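PDB 2WTB: peroxisomal fatty acid beta-oxidation multifunctional protein MFP2 from Arabidopsis thaliana, which catalyses the hydration of long-chain enoyl-CoA and the oxidation of 3-hydroxyacyl-CoA in peroxisomal fatty acid beta-oxidation during seed germination. Local coordinates for residues Gly17-Thr22 against Asn50-Ile55. Numbering follows the deposited sequence.
Sequences GVAVIT and NDVKAI
G17 and K53 are joined by a backbone hydrogen bond: K53 N gives its hydrogen to G17 O over 2.8 Å, coming from above the carbonyl plane. The same oxygen also receives a CA-H...O contact from V52 CA at 3.2 Å, and V52 CG1 lies close by. One step along, A19 N reaches A54 O at 3.0 Å in an almost straight bond, 178° at the hydrogen. A19 O also lies 3.3 Å from I55 CA, a second CA-H...O contact; A19 has a further backbone bond to V56, so it is flanked by A54 and V56, the usual pattern for parallel strands. G17 has a positive phi (91°), a conformation glycine adopts readily, and its bare CA sits 3.1 Å from D51 O.

On one face of the pair, A19 CB touches V52 CG1 at 4.1 Å and lies near I55 CG1. With CG1 anti to the backbone N (chi1 177°), V52 directs that methyl toward A19. Farther along, the CD1 end of I21 meets I55 CG2 at 4.0 Å, the two side chains crossing at a slant. V18 and A54 point to the reverse face. In the loop leading to strand 54-59, D51 OD2 makes a salt bridge with R49, and V52 O accepts a hydrogen bond from K103 NZ.

The segments lie on strands 18-24 and 54-59, joined through helix 33-46 as a beta-alpha-beta unit of the enoyl-CoA hydratase (crotonase) region. I21, V52 and I55 pack against that helix, V18 and A54 against helix 193-205 on the other face, while strand 8-13 continues the sheet antiparallel to 18-24.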
loop_
_atom_site.group_PDB
_atom_site.type_symbol
_atom_site.label_atom_id
_atom_site.label_comp_id
_atom_site.label_asym_id
_atom_site.label_seq_id
_atom_site.Cartn_x
_atom_site.Cartn_y
_atom_site.Cartn_z
ATOM N N GLY A 17 -4.587 -42.339 18.279
ATOM C CA GLY A 17 -5.929 -41.838 18.502
ATOM C C GLY A 17 -6.078 -40.356 18.227
ATOM O O GLY A 17 -7.167 -39.800 18.367
ATOM N N VAL A 18 -4.982 -39.711 17.837
ATOM C CA VAL A 18 -5.013 -38.286 17.533
ATOM C C VAL A 18 -5.485 -38.030 16.103
ATOM O O VAL A 18 -4.966 -38.612 15.150
ATOM C CB VAL A 18 -3.637 -37.622 17.732
ATOM C CG1 VAL A 18 -3.752 -36.119 17.553
ATOM C CG2 VAL A 18 -3.080 -37.954 19.105
ATOM N N ALA A 19 -6.475 -37.154 15.963
ATOM C CA ALA A 19 -6.985 -36.783 14.651
ATOM C C ALA A 19 -6.286 -35.526 14.135
ATOM O O ALA A 19 -6.368 -34.463 14.748
ATOM C CB ALA A 19 -8.494 -36.573 14.707
ATOM N N VAL A 20 -5.597 -35.660 13.005
ATOM C CA VAL A 20 -4.904 -34.539 12.380
ATOM C C VAL A 20 -5.727 -33.975 11.228
ATOM O O VAL A 20 -6.039 -34.687 10.274
ATOM C CB VAL A 20 -3.533 -34.964 11.830
ATOM C CG1 VAL A 20 -2.795 -33.763 11.257
ATOM C CG2 VAL A 20 -2.713 -35.641 12.915
ATOM N N ILE A 21 -6.071 -32.695 11.318
ATOM C CA ILE A 21 -6.858 -32.030 10.288
ATOM C C ILE A 21 -5.996 -31.046 9.509
ATOM O O ILE A 21 -5.452 -30.101 10.084
ATOM C CB ILE A 21 -8.043 -31.265 10.902
ATOM C CG1 ILE A 21 -8.891 -32.197 11.765
ATOM C CG2 ILE A 21 -8.888 -30.614 9.816
ATOM C CD1 ILE A 21 -10.072 -31.510 12.394
ATOM N N THR A 22 -5.879 -31.265 8.201
ATOM C CA THR A 22 -5.075 -30.392 7.349
ATOM C C THR A 22 -5.945 -29.410 6.573
ATOM O O THR A 22 -6.860 -29.811 5.854
ATOM C CB THR A 22 -4.216 -31.191 6.345
ATOM O OG1 THR A 22 -3.458 -32.190 7.038
ATOM C CG2 THR A 22 -3.264 -30.263 5.599
ATOM N N ASN A 50 -14.906 -43.161 19.167
ATOM C CA ASN A 50 -14.263 -43.675 20.370
ATOM C C ASN A 50 -12.755 -43.805 20.209
ATOM O O ASN A 50 -12.009 -43.720 21.185
ATOM C CB ASN A 50 -14.866 -45.025 20.759
ATOM C CG ASN A 50 -16.323 -44.915 21.153
ATOM O OD1 ASN A 50 -16.741 -43.925 21.754
ATOM N ND2 ASN A 50 -17.106 -45.934 20.817
ATOM N N ASP A 51 -12.313 -44.011 18.973
ATOM C CA ASP A 51 -10.892 -44.186 18.683
ATOM C C ASP A 51 -10.138 -42.857 18.656
ATOM O O ASP A 51 -8.912 -42.835 18.560
ATOM C CB ASP A 51 -10.698 -44.936 17.362
ATOM C CG ASP A 51 -11.493 -44.328 16.225
ATOM O OD1 ASP A 51 -12.075 -43.241 16.413
ATOM O OD2 ASP A 51 -11.538 -44.940 15.140
ATOM N N VAL A 52 -10.875 -41.755 18.739
ATOM C CA VAL A 52 -10.265 -40.430 18.769
ATOM C C VAL A 52 -10.133 -39.919 20.203
ATOM O O VAL A 52 -11.086 -39.976 20.980
ATOM C CB VAL A 52 -11.075 -39.425 17.934
ATOM C CG1 VAL A 52 -10.473 -38.034 18.040
ATOM C CG2 VAL A 52 -11.139 -39.878 16.487
ATOM N N LYS A 53 -8.947 -39.426 20.547
ATOM C CA LYS A 53 -8.680 -38.922 21.893
ATOM C C LYS A 53 -8.534 -37.405 21.904
ATOM O O LYS A 53 -8.971 -36.733 22.837
ATOM C CB LYS A 53 -7.411 -39.558 22.464
ATOM C CG LYS A 53 -7.487 -41.062 22.660
ATOM C CD LYS A 53 -6.218 -41.582 23.320
ATOM C CE LYS A 53 -6.273 -43.082 23.536
ATOM N NZ LYS A 53 -5.011 -43.578 24.150
ATOM N N ALA A 54 -7.906 -36.872 20.863
ATOM C CA ALA A 54 -7.691 -35.436 20.750
ATOM C C ALA A 54 -7.619 -35.030 19.282
ATOM O O ALA A 54 -7.750 -35.869 18.392
ATOM C CB ALA A 54 -6.421 -35.031 21.482
ATOM N N ILE A 55 -7.412 -33.743 19.034
ATOM C CA ILE A 55 -7.360 -33.228 17.673
ATOM C C ILE A 55 -6.147 -32.329 17.478
ATOM O O ILE A 55 -5.740 -31.609 18.387
ATOM C CB ILE A 55 -8.636 -32.431 17.314
ATOM C CG1 ILE A 55 -9.852 -33.356 17.231
ATOM C CG2 ILE A 55 -8.456 -31.681 16.007
ATOM C CD1 ILE A 55 -10.552 -33.572 18.554
#